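Local coordinates for purine catabolism protein pucG (Bacillus subtilis, PDB 3ISL), which catalyses the pyridoxal-phosphate-dependent transfer of the amino group of (S)-ureidoglycine to glyoxylate in purine catabolism, giving oxalurate and glycine, at residues L90-G95 with V140-G145; G95-L100 with E146-R151. All coordinates share one frame; numbering follows the deposited sequence.

Contact 1: residues L90-G95 with V140-G145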
ATOM      1  N   LEU A  90      18.946  -2.893 -19.907  1.00 23.73           N
ATOM      2  CA  LEU A  90      18.438  -3.615 -21.060  1.00 23.08           C
ATOM      3  C   LEU A  90      17.049  -4.167 -20.682  1.00 21.24           C
ATOM      4  O   LEU A  90      16.920  -4.894 -19.723  1.00 20.13           O
ATOM      5  CB  LEU A  90      19.314  -4.827 -21.350  1.00 21.15           C
ATOM      6  CG  LEU A  90      19.468  -5.373 -22.781  1.00 24.11           C
ATOM      7  CD1 LEU A  90      19.610  -6.896 -22.813  1.00 22.05           C
ATOM      8  CD2 LEU A  90      18.603  -4.823 -23.937  1.00 22.74           C
ATOM      9  N   ILE A  91      16.049  -3.880 -21.484  1.00 20.61           N
ATOM     10  CA  ILE A  91      14.716  -4.361 -21.178  1.00 21.32           C
ATOM     11  C   ILE A  91      14.156  -5.021 -22.433  1.00 21.90           C
ATOM     12  O   ILE A  91      13.779  -4.336 -23.373  1.00 20.07           O
ATOM     13  CB  ILE A  91      13.805  -3.214 -20.726  1.00 22.81           C
ATOM     14  CG1 ILE A  91      14.525  -2.377 -19.648  1.00 25.94           C
ATOM     15  CG2 ILE A  91      12.443  -3.779 -20.194  1.00 19.71           C
ATOM     16  CD1 ILE A  91      13.750  -1.145 -19.118  1.00 30.01           C
ATOM     17  N   PRO A  92      14.089  -6.345 -22.441  1.00 22.09           N
ATOM     18  CA  PRO A  92      13.440  -6.976 -23.584  1.00 23.94           C
ATOM     19  C   PRO A  92      11.941  -6.977 -23.313  1.00 25.28           C
ATOM     20  O   PRO A  92      11.509  -7.556 -22.345  1.00 26.46           O
ATOM     21  CB  PRO A  92      14.007  -8.426 -23.596  1.00 22.22           C
ATOM     22  CG  PRO A  92      15.067  -8.489 -22.534  1.00 23.94           C
ATOM     23  CD  PRO A  92      14.695  -7.329 -21.534  1.00 23.14           C
ATOM     24  N   ILE A  93      11.175  -6.382 -24.219  1.00 26.13           N
ATOM     25  CA  ILE A  93       9.756  -6.136 -24.073  1.00 26.05           C
ATOM     26  C   ILE A  93       8.913  -6.967 -25.032  1.00 25.91           C
ATOM     27  O   ILE A  93       9.092  -6.905 -26.248  1.00 24.10           O
ATOM     28  CB  ILE A  93       9.507  -4.672 -24.343  1.00 26.49           C
ATOM     29  CG1 ILE A  93      10.162  -3.821 -23.229  1.00 24.51           C
ATOM     30  CG2 ILE A  93       7.972  -4.351 -24.418  1.00 25.19           C
ATOM     31  CD1 ILE A  93      10.410  -2.372 -23.753  1.00 23.39           C
ATOM     32  N   TYR A  94       8.010  -7.784 -24.492  1.00 25.90           N
ATOM     33  CA  TYR A  94       7.142  -8.584 -25.386  1.00 27.09           C
ATOM     34  C   TYR A  94       5.652  -8.389 -25.026  1.00 27.60           C
ATOM     35  O   TYR A  94       4.752  -9.078 -25.543  1.00 27.09           O
ATOM     36  CB  TYR A  94       7.567 -10.059 -25.381  1.00 25.78           C
ATOM     37  CG  TYR A  94       7.552 -10.711 -24.017  1.00 28.16           C
ATOM     38  CD1 TYR A  94       8.604 -10.517 -23.098  1.00 27.59           C
ATOM     39  CD2 TYR A  94       6.456 -11.473 -23.617  1.00 25.77           C
ATOM     40  CE1 TYR A  94       8.549 -11.105 -21.869  1.00 26.78           C
ATOM     41  CE2 TYR A  94       6.394 -12.062 -22.398  1.00 26.71           C
ATOM     42  CZ  TYR A  94       7.426 -11.900 -21.532  1.00 26.11           C
ATOM     43  OH  TYR A  94       7.279 -12.480 -20.309  1.00 24.78           O
ATOM     44  N   GLY A  95       5.396  -7.425 -24.143  1.00 27.23           N
ATOM     45  CA  GLY A  95       4.019  -7.044 -23.854  1.00 28.27           C
ATOM     46  C   GLY A  95       3.925  -5.777 -23.044  1.00 27.69           C
ATOM     47  O   GLY A  95       4.910  -5.069 -22.896  1.00 27.80           O
ATOM     48  N   VAL A 140      19.577  -5.978 -16.291  1.00 24.88           N
ATOM     49  CA  VAL A 140      18.558  -6.417 -17.214  1.00 24.03           C
ATOM     50  C   VAL A 140      17.263  -6.687 -16.496  1.00 24.44           C
ATOM     51  O   VAL A 140      17.220  -7.415 -15.505  1.00 22.07           O
ATOM     52  CB  VAL A 140      19.040  -7.491 -18.252  1.00 25.91           C
ATOM     53  CG1 VAL A 140      20.537  -7.872 -18.176  1.00 26.30           C
ATOM     54  CG2 VAL A 140      18.020  -8.563 -18.647  1.00 22.34           C
ATOM     55  N   ALA A 141      16.217  -6.005 -16.984  1.00 24.93           N
ATOM     56  CA  ALA A 141      14.916  -5.998 -16.335  1.00 24.63           C
ATOM     57  C   ALA A 141      13.955  -6.657 -17.273  1.00 24.27           C
ATOM     58  O   ALA A 141      13.864  -6.268 -18.441  1.00 24.96           O
ATOM     59  CB  ALA A 141      14.442  -4.541 -16.014  1.00 23.48           C
ATOM     60  N   MET A 142      13.176  -7.597 -16.763  1.00 23.07           N
ATOM     61  CA  MET A 142      12.274  -8.321 -17.633  1.00 25.18           C
ATOM     62  C   MET A 142      11.006  -8.871 -16.942  1.00 24.07           C
ATOM     63  O   MET A 142      11.048  -9.211 -15.771  1.00 23.43           O
ATOM     64  CB  MET A 142      13.049  -9.502 -18.201  1.00 25.69           C
ATOM     65  CG  MET A 142      12.616  -9.908 -19.568  1.00 29.04           C
ATOM     66  SD  MET A 142      13.637 -11.336 -20.029  1.00 34.39           S
ATOM     67  CE  MET A 142      12.574 -11.934 -21.333  1.00 28.85           C
ATOM     68  N   VAL A 143       9.905  -8.981 -17.695  1.00 24.49           N
ATOM     69  CA  VAL A 143       8.648  -9.549 -17.191  1.00 23.69           C
ATOM     70  C   VAL A 143       8.727 -11.096 -17.396  1.00 24.03           C
ATOM     71  O   VAL A 143       9.088 -11.564 -18.470  1.00 24.87           O
ATOM     72  CB  VAL A 143       7.414  -8.989 -17.924  1.00 23.55           C
ATOM     73  CG1 VAL A 143       6.079  -9.614 -17.320  1.00 21.86           C
ATOM     74  CG2 VAL A 143       7.365  -7.470 -17.872  1.00 25.09           C
ATOM     75  N   HIS A 144       8.444 -11.870 -16.354  1.00 23.13           N
ATOM     76  CA  HIS A 144       8.331 -13.358 -16.501  1.00 23.60           C
ATOM     77  C   HIS A 144       7.134 -13.772 -17.340  1.00 23.65           C
ATOM     78  O   HIS A 144       7.274 -14.534 -18.351  1.00 25.36           O
ATOM     79  CB  HIS A 144       8.270 -14.049 -15.088  1.00 21.40           C
ATOM     80  CG  HIS A 144       8.411 -15.551 -15.123  1.00 23.03           C
ATOM     81  ND1 HIS A 144       7.998 -16.348 -14.076  1.00 17.79           N
ATOM     82  CD2 HIS A 144       8.843 -16.400 -16.104  1.00 21.36           C
ATOM     83  CE1 HIS A 144       8.202 -17.624 -14.387  1.00 21.35           C
ATOM     84  NE2 HIS A 144       8.763 -17.685 -15.592  1.00 20.16           N
ATOM     85  N   GLY A 145       5.955 -13.322 -16.926  1.00 23.21           N
ATOM     86  CA  GLY A 145       4.711 -13.676 -17.628  1.00 24.12           C
ATOM     87  C   GLY A 145       3.950 -12.372 -17.950  1.00 26.12           C
ATOM     88  O   GLY A 145       3.624 -11.592 -17.032  1.00 22.92           O
TER
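Leu90 and Val140 lie side by side on neighbouring parallel strands of the central sheet, their CB atoms 4.1 Å apart. Next to them Ala141 N gives a nearly straight hydrogen bond to Leu90 O (3.0 Å). A regular parallel ladder would continue with an N-H from position 92 to Ala141 O, but Pro92 has none to offer: its CD sits 3.4 Å from that oxygen, and Ile91 lays its CG2 against the same carbonyl. The small Ala141 leaves room for the branched Ile91, whose CG1 lies beside its CB. On the face carrying Leu90 and Pro92, the Met142 chain crosses the proline ring at about a right angle, with SD 4.1 Å from Pro92 CG, and its methyl CE reaches on to Tyr94 CE1. Helix 125-135 covers this face through Ile128. Tyr94 CG stands between its backbone N and carbonyl carbon (chi1 58°), swinging the ring across to the other strand's end. There its hydroxyl donates to Val143 O (2.7 Å) from well above the carbonyl plane, with His144 O 2.8 Å from the same OH. A side-chain hydroxyl thus joins the strands beyond the proline, just before Gly145 at the cofactor.

Contact 2: residues G95-L100 with E146-R151. With PLP (pyridoxal-5'-phosphate), chain C.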
ATOM      1  N   GLY A  95       5.396  -7.425 -24.143  1.00 27.23           N
ATOM      2  CA  GLY A  95       4.019  -7.044 -23.854  1.00 28.27           C
ATOM      3  C   GLY A  95       3.925  -5.777 -23.044  1.00 27.69           C
ATOM      4  O   GLY A  95       4.910  -5.069 -22.896  1.00 27.80           O
ATOM      5  N   ARG A  96       2.727  -5.490 -22.533  1.00 28.17           N
ATOM      6  CA  ARG A  96       2.462  -4.197 -21.922  1.00 28.13           C
ATOM      7  C   ARG A  96       3.313  -3.919 -20.701  1.00 27.24           C
ATOM      8  O   ARG A  96       3.727  -2.798 -20.495  1.00 26.71           O
ATOM      9  CB  ARG A  96       0.966  -4.028 -21.569  1.00 29.19           C
ATOM     10  CG  ARG A  96       0.709  -2.992 -20.427  1.00 30.91           C
ATOM     11  CD  ARG A  96      -0.550  -3.370 -19.560  1.00 42.99           C
ATOM     12  NE  ARG A  96      -1.740  -3.781 -20.388  1.00 46.31           N
ATOM     13  CZ  ARG A  96      -2.598  -4.793 -20.125  1.00 46.03           C
ATOM     14  NH1 ARG A  96      -2.479  -5.575 -19.040  1.00 44.96           N
ATOM     15  NH2 ARG A  96      -3.579  -5.042 -20.984  1.00 43.64           N
ATOM     16  N   PHE A  97       3.562  -4.918 -19.870  1.00 27.77           N
ATOM     17  CA  PHE A  97       4.304  -4.661 -18.625  1.00 27.91           C
ATOM     18  C   PHE A  97       5.820  -4.422 -18.861  1.00 26.82           C
ATOM     19  O   PHE A  97       6.478  -3.766 -18.051  1.00 27.33           O
ATOM     20  CB  PHE A  97       3.915  -5.707 -17.530  1.00 29.56           C
ATOM     21  CG  PHE A  97       2.418  -5.678 -17.195  1.00 33.17           C
ATOM     22  CD1 PHE A  97       1.916  -4.759 -16.258  1.00 38.03           C
ATOM     23  CD2 PHE A  97       1.495  -6.492 -17.901  1.00 37.41           C
ATOM     24  CE1 PHE A  97       0.542  -4.658 -15.981  1.00 36.69           C
ATOM     25  CE2 PHE A  97       0.101  -6.408 -17.623  1.00 38.52           C
ATOM     26  CZ  PHE A  97      -0.363  -5.477 -16.657  1.00 40.01           C
ATOM     27  N   GLY A  98       6.368  -4.905 -19.975  1.00 26.25           N
ATOM     28  CA  GLY A  98       7.725  -4.475 -20.414  1.00 26.01           C
ATOM     29  C   GLY A  98       7.880  -2.941 -20.510  1.00 25.68           C
ATOM     30  O   GLY A  98       8.897  -2.394 -20.120  1.00 25.14           O
ATOM     31  N   TYR A  99       6.872  -2.257 -21.034  1.00 26.40           N
ATOM     32  CA  TYR A  99       6.848  -0.782 -21.091  1.00 27.12           C
ATOM     33  C   TYR A  99       6.725  -0.085 -19.740  1.00 27.35           C
ATOM     34  O   TYR A  99       7.222   1.031 -19.577  1.00 26.27           O
ATOM     35  CB  TYR A  99       5.726  -0.316 -22.002  1.00 28.55           C
ATOM     36  CG  TYR A  99       5.987  -0.780 -23.424  1.00 31.93           C
ATOM     37  CD1 TYR A  99       7.090  -0.312 -24.128  1.00 29.63           C
ATOM     38  CD2 TYR A  99       5.125  -1.666 -24.059  1.00 33.72           C
ATOM     39  CE1 TYR A  99       7.351  -0.734 -25.429  1.00 35.53           C
ATOM     40  CE2 TYR A  99       5.377  -2.086 -25.365  1.00 36.92           C
ATOM     41  CZ  TYR A  99       6.499  -1.626 -26.040  1.00 34.43           C
ATOM     42  OH  TYR A  99       6.761  -2.054 -27.334  1.00 37.93           O
ATOM     43  N   LEU A 100       6.086  -0.723 -18.763  1.00 25.36           N
ATOM     44  CA  LEU A 100       6.150  -0.145 -17.446  1.00 26.11           C
ATOM     45  C   LEU A 100       7.580  -0.190 -16.885  1.00 25.80           C
ATOM     46  O   LEU A 100       8.030   0.740 -16.241  1.00 25.02           O
ATOM     47  CB  LEU A 100       5.225  -0.930 -16.502  1.00 27.28           C
ATOM     48  CG  LEU A 100       5.081  -0.625 -15.026  1.00 29.73           C
ATOM     49  CD1 LEU A 100       4.508   0.778 -14.786  1.00 32.86           C
ATOM     50  CD2 LEU A 100       4.155  -1.792 -14.390  1.00 32.89           C
ATOM     51  N   GLU A 146       3.684 -12.111 -19.236  1.00 25.42           N
ATOM     52  CA  GLU A 146       2.885 -10.902 -19.630  1.00 25.92           C
ATOM     53  C   GLU A 146       1.454 -11.313 -19.748  1.00 26.87           C
ATOM     54  O   GLU A 146       1.122 -12.073 -20.700  1.00 26.10           O
ATOM     55  CB  GLU A 146       3.219 -10.433 -21.073  1.00 26.81           C
ATOM     56  CG  GLU A 146       4.401  -9.541 -21.236  1.00 26.79           C
ATOM     57  CD  GLU A 146       4.153  -8.144 -20.732  1.00 27.24           C
ATOM     58  OE1 GLU A 146       2.988  -7.758 -20.538  1.00 24.32           O
ATOM     59  OE2 GLU A 146       5.130  -7.406 -20.564  1.00 30.20           O
ATOM     60  N   THR A 147       0.592 -10.799 -18.856  1.00 27.38           N
ATOM     61  CA  THR A 147      -0.789 -11.130 -18.897  1.00 29.28           C
ATOM     62  C   THR A 147      -1.412 -10.417 -20.049  1.00 27.97           C
ATOM     63  O   THR A 147      -2.446 -10.873 -20.526  1.00 28.37           O
ATOM     64  CB  THR A 147      -1.585 -10.727 -17.615  1.00 29.33           C
ATOM     65  OG1 THR A 147      -1.345  -9.348 -17.336  1.00 34.11           O
ATOM     66  CG2 THR A 147      -1.129 -11.538 -16.441  1.00 34.35           C
ATOM     67  N   SER A 148      -0.812  -9.305 -20.481  1.00 27.39           N
ATOM     68  CA  SER A 148      -1.361  -8.523 -21.576  1.00 26.21           C
ATOM     69  C   SER A 148      -1.397  -9.362 -22.858  1.00 24.72           C
ATOM     70  O   SER A 148      -2.252  -9.195 -23.683  1.00 24.56           O
ATOM     71  CB  SER A 148      -0.534  -7.218 -21.794  1.00 26.49           C
ATOM     72  OG  SER A 148       0.825  -7.532 -22.170  1.00 25.04           O
ATOM     73  N   THR A 149      -0.434 -10.245 -23.026  1.00 25.43           N
ATOM     74  CA  THR A 149      -0.323 -11.043 -24.252  1.00 24.35           C
ATOM     75  C   THR A 149      -0.530 -12.544 -23.988  1.00 24.31           C
ATOM     76  O   THR A 149      -0.736 -13.304 -24.893  1.00 25.34           O
ATOM     77  CB  THR A 149       0.995 -10.793 -25.013  1.00 23.87           C
ATOM     78  OG1 THR A 149       2.112 -11.389 -24.347  1.00 23.43           O
ATOM     79  CG2 THR A 149       1.250  -9.255 -25.263  1.00 25.36           C
ATOM     80  N   GLY A 150      -0.527 -12.939 -22.728  1.00 24.47           N
ATOM     81  CA  GLY A 150      -0.647 -14.353 -22.336  1.00 24.02           C
ATOM     82  C   GLY A 150       0.592 -15.214 -22.552  1.00 24.04           C
ATOM     83  O   GLY A 150       0.472 -16.444 -22.597  1.00 24.33           O
ATOM     84  N   ARG A 151       1.769 -14.601 -22.716  1.00 24.09           N
ATOM     85  CA  ARG A 151       3.002 -15.361 -22.970  1.00 24.59           C
ATOM     86  C   ARG A 151       3.836 -15.364 -21.730  1.00 24.36           C
ATOM     87  O   ARG A 151       3.813 -14.413 -20.996  1.00 22.87           O
ATOM     88  CB  ARG A 151       3.832 -14.782 -24.141  1.00 24.05           C
ATOM     89  CG  ARG A 151       3.075 -14.769 -25.471  1.00 27.37           C
ATOM     90  CD  ARG A 151       2.755 -16.187 -25.949  1.00 28.86           C
ATOM     91  NE  ARG A 151       1.438 -16.732 -25.649  1.00 36.53           N
ATOM     92  CZ  ARG A 151       0.300 -16.148 -25.982  1.00 34.02           C
ATOM     93  NH1 ARG A 151       0.384 -14.963 -26.513  1.00 36.89           N
ATOM     94  NH2 ARG A 151      -0.884 -16.690 -25.765  1.00 25.89           N
TER
HETATM   95  N1  PLP C 419       3.283  -6.599 -13.614  1.00 48.01           N
HETATM   96  C2  PLP C 419       2.560  -7.688 -14.292  1.00 54.08           C
HETATM   97  C2A PLP C 419       3.159  -8.679 -15.095  1.00 53.92           C
HETATM   98  C3  PLP C 419       1.169  -7.821 -14.197  1.00 55.09           C
HETATM   99  O3  PLP C 419       0.496  -8.840 -14.822  1.00 59.85           O
HETATM  100  C4  PLP C 419       0.398  -6.961 -13.448  1.00 54.47           C
HETATM  101  C4A PLP C 419      -1.162  -7.182 -13.365  1.00 50.93           C
HETATM  102  C5  PLP C 419       1.039  -5.925 -12.779  1.00 55.92           C
HETATM  103  C6  PLP C 419       2.452  -5.709 -12.851  1.00 57.10           C
HETATM  104  C5A PLP C 419       0.157  -4.985 -12.027  1.00 55.45           C
HETATM  105  O4P PLP C 419       0.563  -4.879 -10.744  1.00 57.94           O
HETATM  106  P   PLP C 419      -0.400  -3.954  -9.899  1.00 55.59           P
HETATM  107  O1P PLP C 419      -1.670  -3.591 -10.659  1.00 48.93           O
HETATM  108  O2P PLP C 419       0.644  -2.717  -9.520  1.00 47.17           O
HETATM  109  O3P PLP C 419      -0.741  -4.723  -8.444  1.00 53.58           O
HETATM  110  O   HOH W   1       7.371  -7.855 -21.711  1.00 28.46           O
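Phe97 and Glu146 meet beside the cofactor, in the large domain of a fold-type I aminotransferase, where the first turn of helix 96-107 receives a carboxylate. From Phe97 CB, which faces both Glu146 oxygens, the flat ring lies with one face against the pyridine ring, as a phenyl can: CG faces PLP C2, CD1 faces PLP N1, and CE1 comes within 3.4 Å of PLP C4. At the ring's edge CD2 lies 3.3 Å from Glu146 OE1, while CE2 touches Thr147 OG1, which shares a 3.2 Å hydrogen bond with PLP O3. CZ, at the tip, faces PLP C4 and C3. The Glu146 chain folds back at chi2 (-73°), so that OE1 accepts a hydrogen bond from Phe97 N (3.0 Å, on the syn lone pair) and OE2 one from Gly98 N (2.9 Å). Ser148 OG donates to OE1 from above the carboxylate plane. With an alanine instead of Glu146, these N-H groups and the serine hydroxyl would probably lose the carboxylate they bind, loosening the turn that carries Phe97. Gly95 must lack a side chain, since a CB would run into Glu146 CD. Ser148 CB sits over the face of the Arg96 guanidinium, 3.6 Å from Arg96 CZ.

How the contacts relate
Going from the N terminus, strand 88-93 leads through Gly95, shared by both contacts, into helix 96-107. The chain then passes along strand 111-116 and helix 125-135 before returning as strand 139-143. Contact 1 closes this excursion by setting the two strands side by side, with 44 residues between its segments. Contact 2 closes a loop of 45 residues that starts and ends slightly later, so the two loops cross rather than nest. Their centres lie 8 Å apart, and they touch directly: Tyr94 CE2 packs on Glu146 CG, and Val143 CG2 on Gly98 N. Together they tie the strand ends of the sheet to the helix start and the loop that border the cofactor.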